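Long-range contact in phenylalanine--tRNA ligase beta subunit (Pyrococcus horikoshii, PDB 2CXI), which attaches phenylalanine to its tRNA at the expense of ATP, working as the beta subunit of an alpha2-beta2 synthetase: residues P276-D288 with G319-M333. Residues are numbered along the deposited sequence; the frame is centred on the assembly and turned at random. Where two conformers were deposited one is given.
Sequences PDLTPKEFEVELD and GRAKLKYPAFRDDIM
Lys281 lies across the ring of Tyr325, its CB 3.7 Å from the ring centroid in a CH-pi contact, while Ile332 CD1 sits over the centre of the opposite face. The tyrosine chi1 of 62° sets CG between its own backbone N and carbonyl carbon and swings the ring over the neighbouring strand. Beyond CB the lysine chain runs on, extended, until NZ donates to Arg329 O at 2.9 Å. Tyr325 OH and Glu282 O share a water. With an alanine at Tyr325, Lys281 CB and Ile332 CD1 would probably face a gap and the water would lose the hydroxyl it meets. Strand 281-286, at the edge of the three-stranded antiparallel sheet of the B5 domain, pairs with the central strand 320-325, with Phe283 and Leu323 a hydrogen-bonded pair. Phe283, Val285 and Leu323 share the face turned to helix 335-346, where all three touch Ile338. Ile332 CG2 comes over one face of the Phe283 ring, 3.7 Å from CD1, and Met333 O meets the ring edge in plane. On the other face of the sheet Arg320, bent at chi2 and chi3, forms a salt bridge from NE to Glu286 OE2 (2.9 Å), approaching from above the carboxylate, the two planes 40° apart. At the end of the type I turn from Pro326 to Arg329, Arg329 grips Asp331, a predicted magnesium ligand, side-on through NE and NH2, and NH2 also bridges to Asp341.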
loop_
_atom_site.group_PDB
_atom_site.type_symbol
_atom_site.label_atom_id
_atom_site.label_comp_id
_atom_site.label_asym_id
_atom_site.label_seq_id
_atom_site.Cartn_x
_atom_site.Cartn_y
_atom_site.Cartn_z
ATOM N N PRO A 276 -5.683 -13.383 -18.494
ATOM C CA PRO A 276 -6.462 -14.384 -19.241
ATOM C C PRO A 276 -6.360 -15.761 -18.619
ATOM O O PRO A 276 -5.401 -16.076 -17.886
ATOM C CB PRO A 276 -5.768 -14.418 -20.627
ATOM C CG PRO A 276 -4.267 -14.134 -20.271
ATOM C CD PRO A 276 -4.380 -13.094 -19.148
ATOM N N ASP A 277 -7.345 -16.579 -18.910
ATOM C CA ASP A 277 -7.284 -17.993 -18.545
ATOM C C ASP A 277 -7.102 -18.794 -19.812
ATOM O O ASP A 277 -8.047 -18.932 -20.588
ATOM C CB ASP A 277 -8.596 -18.371 -17.887
ATOM C CG ASP A 277 -8.657 -19.851 -17.462
ATOM O OD1 ASP A 277 -7.724 -20.660 -17.726
ATOM O OD2 ASP A 277 -9.652 -20.268 -16.860
ATOM N N LEU A 278 -5.904 -19.343 -20.022
ATOM C CA LEU A 278 -5.625 -20.062 -21.252
ATOM C C LEU A 278 -5.588 -21.580 -21.039
ATOM O O LEU A 278 -4.983 -22.297 -21.826
ATOM C CB LEU A 278 -4.327 -19.568 -21.850
ATOM C CG LEU A 278 -4.350 -18.100 -22.322
ATOM C CD1 LEU A 278 -2.964 -17.800 -22.877
ATOM C CD2 LEU A 278 -5.397 -17.823 -23.422
ATOM N N THR A 279 -6.244 -22.058 -19.971
ATOM C CA THR A 279 -6.412 -23.497 -19.760
ATOM C C THR A 279 -7.029 -24.143 -21.022
ATOM O O THR A 279 -8.095 -23.702 -21.482
ATOM C CB THR A 279 -7.391 -23.705 -18.596
ATOM O OG1 THR A 279 -6.827 -23.153 -17.412
ATOM C CG2 THR A 279 -7.594 -25.199 -18.286
ATOM N N PRO A 280 -6.393 -25.181 -21.570
ATOM C CA PRO A 280 -6.922 -25.820 -22.781
ATOM C C PRO A 280 -8.366 -26.230 -22.577
ATOM O O PRO A 280 -8.764 -26.561 -21.454
ATOM C CB PRO A 280 -5.965 -27.004 -23.016
ATOM C CG PRO A 280 -4.709 -26.600 -22.299
ATOM C CD PRO A 280 -5.146 -25.815 -21.114
ATOM N N LYS A 281 -9.171 -26.123 -23.620
ATOM C CA LYS A 281 -10.529 -26.635 -23.554
ATOM C C LYS A 281 -10.588 -28.126 -23.930
ATOM O O LYS A 281 -9.658 -28.674 -24.537
ATOM C CB LYS A 281 -11.465 -25.802 -24.380
ATOM C CG LYS A 281 -11.559 -24.349 -23.885
ATOM C CD LYS A 281 -12.222 -23.502 -24.954
ATOM C CE LYS A 281 -12.504 -22.090 -24.475
ATOM N NZ LYS A 281 -13.589 -21.513 -25.331
ATOM N N GLU A 282 -11.652 -28.777 -23.499
ATOM C CA GLU A 282 -11.738 -30.242 -23.615
ATOM C C GLU A 282 -12.950 -30.693 -24.417
ATOM O O GLU A 282 -14.018 -30.060 -24.374
ATOM C CB GLU A 282 -11.730 -30.887 -22.215
ATOM C CG GLU A 282 -10.454 -30.540 -21.465
ATOM C CD GLU A 282 -10.352 -31.159 -20.077
ATOM O OE1 GLU A 282 -11.403 -31.489 -19.473
ATOM O OE2 GLU A 282 -9.202 -31.320 -19.611
ATOM N N PHE A 283 -12.765 -31.808 -25.128
ATOM C CA PHE A 283 -13.816 -32.474 -25.878
ATOM C C PHE A 283 -13.464 -33.959 -26.020
ATOM O O PHE A 283 -12.304 -34.332 -26.026
ATOM C CB PHE A 283 -13.951 -31.870 -27.281
ATOM C CG PHE A 283 -15.350 -31.975 -27.858
ATOM C CD1 PHE A 283 -16.326 -31.022 -27.532
ATOM C CD2 PHE A 283 -15.683 -33.015 -28.744
ATOM C CE1 PHE A 283 -17.627 -31.112 -28.072
ATOM C CE2 PHE A 283 -16.995 -33.106 -29.300
ATOM C CZ PHE A 283 -17.953 -32.166 -28.964
ATOM N N GLU A 284 -14.488 -34.798 -26.153
ATOM C CA GLU A 284 -14.293 -36.235 -26.323
ATOM C C GLU A 284 -15.062 -36.711 -27.537
ATOM O O GLU A 284 -16.222 -36.346 -27.723
ATOM C CB GLU A 284 -14.779 -36.997 -25.082
ATOM C CG GLU A 284 -14.122 -36.565 -23.786
ATOM C CD GLU A 284 -14.327 -37.582 -22.656
ATOM O OE1 GLU A 284 -14.697 -38.746 -22.960
ATOM O OE2 GLU A 284 -14.088 -37.229 -21.478
ATOM N N VAL A 285 -14.413 -37.506 -28.373
ATOM C CA VAL A 285 -15.079 -38.058 -29.551
ATOM C C VAL A 285 -14.706 -39.547 -29.733
ATOM O O VAL A 285 -13.567 -39.953 -29.507
ATOM C CB VAL A 285 -14.768 -37.224 -30.858
ATOM C CG1 VAL A 285 -13.340 -37.434 -31.310
ATOM C CG2 VAL A 285 -15.778 -37.543 -31.979
ATOM N N GLU A 286 -15.674 -40.340 -30.165
ATOM C CA GLU A 286 -15.429 -41.753 -30.532
ATOM C C GLU A 286 -14.776 -41.776 -31.908
ATOM O O GLU A 286 -15.333 -41.229 -32.843
ATOM C CB GLU A 286 -16.789 -42.488 -30.606
ATOM C CG GLU A 286 -17.454 -42.670 -29.244
ATOM C CD GLU A 286 -16.673 -43.631 -28.365
ATOM O OE1 GLU A 286 -15.794 -44.361 -28.898
ATOM O OE2 GLU A 286 -16.917 -43.650 -27.138
ATOM N N LEU A 287 -13.619 -42.422 -32.054
ATOM C CA LEU A 287 -12.934 -42.425 -33.359
ATOM C C LEU A 287 -13.726 -43.140 -34.464
ATOM O O LEU A 287 -13.587 -42.834 -35.650
ATOM C CB LEU A 287 -11.535 -42.999 -33.240
ATOM C CG LEU A 287 -10.646 -42.103 -32.360
ATOM C CD1 LEU A 287 -9.435 -42.848 -31.911
ATOM C CD2 LEU A 287 -10.244 -40.833 -33.081
ATOM N N ASP A 288 -14.583 -44.076 -34.072
ATOM C CA ASP A 288 -15.403 -44.737 -35.086
ATOM C C ASP A 288 -16.498 -43.796 -35.634
ATOM O O ASP A 288 -16.911 -43.958 -36.768
ATOM C CB ASP A 288 -15.923 -46.095 -34.617
ATOM C CG ASP A 288 -16.222 -47.035 -35.787
ATOM O OD1 ASP A 288 -15.294 -47.484 -36.519
ATOM O OD2 ASP A 288 -17.381 -47.338 -36.061
ATOM N N GLY A 319 -10.559 -46.767 -28.515
ATOM C CA GLY A 319 -11.269 -46.136 -29.634
ATOM C C GLY A 319 -11.890 -44.765 -29.360
ATOM O O GLY A 319 -12.510 -44.171 -30.254
ATOM N N ARG A 320 -11.757 -44.243 -28.148
ATOM C CA ARG A 320 -12.235 -42.876 -27.939
ATOM C C ARG A 320 -11.183 -41.853 -27.566
ATOM O O ARG A 320 -10.290 -42.118 -26.758
ATOM C CB ARG A 320 -13.491 -42.790 -27.074
ATOM C CG ARG A 320 -13.327 -42.899 -25.592
ATOM C CD ARG A 320 -14.275 -41.951 -24.843
ATOM N NE ARG A 320 -15.495 -41.656 -25.606
ATOM C CZ ARG A 320 -16.418 -40.771 -25.241
ATOM N NH1 ARG A 320 -16.269 -40.079 -24.123
ATOM N NH2 ARG A 320 -17.488 -40.570 -25.995
ATOM N N ALA A 321 -11.263 -40.702 -28.236
ATOM C CA ALA A 321 -10.241 -39.683 -28.151
ATOM C C ALA A 321 -10.658 -38.621 -27.131
ATOM O O ALA A 321 -11.697 -37.965 -27.271
ATOM C CB ALA A 321 -9.987 -39.083 -29.530
ATOM N N LYS A 322 -9.857 -38.494 -26.079
ATOM C CA LYS A 322 -9.965 -37.345 -25.175
ATOM C C LYS A 322 -9.103 -36.207 -25.765
ATOM O O LYS A 322 -7.896 -36.356 -25.944
ATOM C CB LYS A 322 -9.493 -37.728 -23.771
ATOM C CG LYS A 322 -10.482 -38.601 -22.977
ATOM C CD LYS A 322 -9.975 -38.793 -21.508
ATOM C CE LYS A 322 -11.144 -38.846 -20.527
ATOM N NZ LYS A 322 -10.840 -38.153 -19.198
ATOM N N LEU A 323 -9.741 -35.090 -26.088
ATOM C CA LEU A 323 -9.067 -33.996 -26.824
ATOM C C LEU A 323 -8.904 -32.782 -25.935
ATOM O O LEU A 323 -9.760 -32.524 -25.104
ATOM C CB LEU A 323 -9.921 -33.557 -28.016
ATOM C CG LEU A 323 -10.350 -34.680 -28.966
ATOM C CD1 LEU A 323 -11.356 -34.113 -30.004
ATOM C CD2 LEU A 323 -9.107 -35.282 -29.618
ATOM N N LYS A 324 -7.812 -32.052 -26.140
ATOM C CA LYS A 324 -7.700 -30.691 -25.638
ATOM C C LYS A 324 -7.457 -29.784 -26.859
ATOM O O LYS A 324 -6.797 -30.190 -27.794
ATOM C CB LYS A 324 -6.547 -30.559 -24.635
ATOM C CG LYS A 324 -6.825 -31.284 -23.311
ATOM C CD LYS A 324 -5.722 -31.077 -22.348
ATOM C CE LYS A 324 -6.029 -31.885 -21.089
ATOM N NZ LYS A 324 -4.785 -32.007 -20.309
ATOM N N TYR A 325 -7.983 -28.567 -26.810
ATOM C CA TYR A 325 -7.761 -27.593 -27.878
ATOM C C TYR A 325 -7.557 -26.199 -27.292
ATOM O O TYR A 325 -7.892 -25.960 -26.108
ATOM C CB TYR A 325 -8.917 -27.659 -28.901
ATOM C CG TYR A 325 -10.303 -27.306 -28.345
ATOM C CD1 TYR A 325 -11.128 -28.289 -27.776
ATOM C CD2 TYR A 325 -10.788 -26.004 -28.419
ATOM C CE1 TYR A 325 -12.433 -27.981 -27.304
ATOM C CE2 TYR A 325 -12.063 -25.674 -27.950
ATOM C CZ TYR A 325 -12.886 -26.661 -27.395
ATOM O OH TYR A 325 -14.149 -26.309 -26.927
ATOM N N PRO A 326 -6.970 -25.288 -28.083
ATOM C CA PRO A 326 -6.542 -23.963 -27.571
ATOM C C PRO A 326 -7.712 -23.139 -27.035
ATOM O O PRO A 326 -8.821 -23.214 -27.577
ATOM C CB PRO A 326 -5.974 -23.272 -28.811
ATOM C CG PRO A 326 -5.615 -24.392 -29.749
ATOM C CD PRO A 326 -6.621 -25.469 -29.514
ATOM N N ALA A 327 -7.472 -22.386 -25.955
ATOM C CA ALA A 327 -8.508 -21.540 -25.329
ATOM C C ALA A 327 -8.896 -20.354 -26.214
ATOM O O ALA A 327 -9.860 -19.650 -25.897
ATOM C CB ALA A 327 -8.006 -21.008 -23.963
ATOM N N PHE A 328 -8.142 -20.117 -27.296
ATOM C CA PHE A 328 -8.507 -19.063 -28.294
ATOM C C PHE A 328 -9.643 -19.489 -29.282
ATOM O O PHE A 328 -10.081 -18.686 -30.117
ATOM C CB PHE A 328 -7.260 -18.480 -29.017
ATOM C CG PHE A 328 -6.462 -19.487 -29.842
ATOM C CD1 PHE A 328 -5.148 -19.768 -29.500
ATOM C CD2 PHE A 328 -7.003 -20.104 -30.984
ATOM C CE1 PHE A 328 -4.387 -20.681 -30.230
ATOM C CE2 PHE A 328 -6.247 -20.997 -31.750
ATOM C CZ PHE A 328 -4.933 -21.303 -31.371
ATOM N N ARG A 329 -10.110 -20.747 -29.158
ATOM C CA ARG A 329 -11.245 -21.257 -29.944
ATOM C C ARG A 329 -12.480 -21.413 -29.069
ATOM O O ARG A 329 -12.387 -21.845 -27.912
ATOM C CB ARG A 329 -10.934 -22.631 -30.556
ATOM C CG ARG A 329 -9.861 -22.672 -31.658
ATOM C CD ARG A 329 -9.777 -24.023 -32.298
ATOM N NE ARG A 329 -10.997 -24.435 -33.023
ATOM C CZ ARG A 329 -11.031 -25.526 -33.802
ATOM N NH1 ARG A 329 -9.934 -26.295 -33.904
ATOM N NH2 ARG A 329 -12.136 -25.865 -34.454
ATOM N N ASP A 330 -13.633 -21.041 -29.601
ATOM C CA ASP A 330 -14.879 -21.341 -28.927
ATOM C C ASP A 330 -15.947 -21.822 -29.924
ATOM O O ASP A 330 -17.141 -21.801 -29.618
ATOM C CB ASP A 330 -15.361 -20.160 -28.037
ATOM C CG ASP A 330 -16.045 -19.038 -28.834
ATOM O OD1 ASP A 330 -15.954 -19.039 -30.104
ATOM O OD2 ASP A 330 -16.690 -18.109 -28.265
ATOM N N ASP A 331 -15.508 -22.281 -31.098
ATOM C CA ASP A 331 -16.407 -22.749 -32.137
ATOM C C ASP A 331 -16.785 -24.226 -32.028
ATOM O O ASP A 331 -17.704 -24.664 -32.716
ATOM C CB ASP A 331 -15.793 -22.540 -33.533
ATOM C CG ASP A 331 -14.464 -23.251 -33.700
ATOM O OD1 ASP A 331 -13.589 -23.123 -32.793
ATOM O OD2 ASP A 331 -14.200 -23.963 -34.707
ATOM N N ILE A 332 -16.084 -24.995 -31.204
ATOM C CA ILE A 332 -16.354 -26.427 -31.079
ATOM C C ILE A 332 -17.541 -26.647 -30.147
ATOM O O ILE A 332 -17.529 -26.169 -29.008
ATOM C CB ILE A 332 -15.112 -27.168 -30.582
ATOM C CG1 ILE A 332 -14.004 -27.118 -31.642
ATOM C CG2 ILE A 332 -15.447 -28.625 -30.260
ATOM C CD1 ILE A 332 -12.657 -27.493 -31.099
HETATM N N MSE A 333 -18.577 -27.332 -30.648
HETATM C CA MSE A 333 -19.819 -27.585 -29.887
HETATM C C MSE A 333 -20.265 -29.046 -30.013
HETATM O O MSE A 333 -20.713 -29.654 -29.047
HETATM C CB MSE A 333 -20.948 -26.691 -30.408
HETATM C CG MSE A 333 -21.365 -25.528 -29.529
HETATM SE SE MSE A 333 -22.217 -24.084 -30.563
HETATM C CE MSE A 333 -23.581 -23.609 -29.282
HETATM O O HOH W 1 -4.929 -22.587 -24.545
HETATM O O HOH W 2 -12.326 -18.932 -24.159
HETATM O O HOH W 3 -15.168 -27.746 -24.973
HETATM O O HOH W 4 -14.693 -45.411 -31.719
#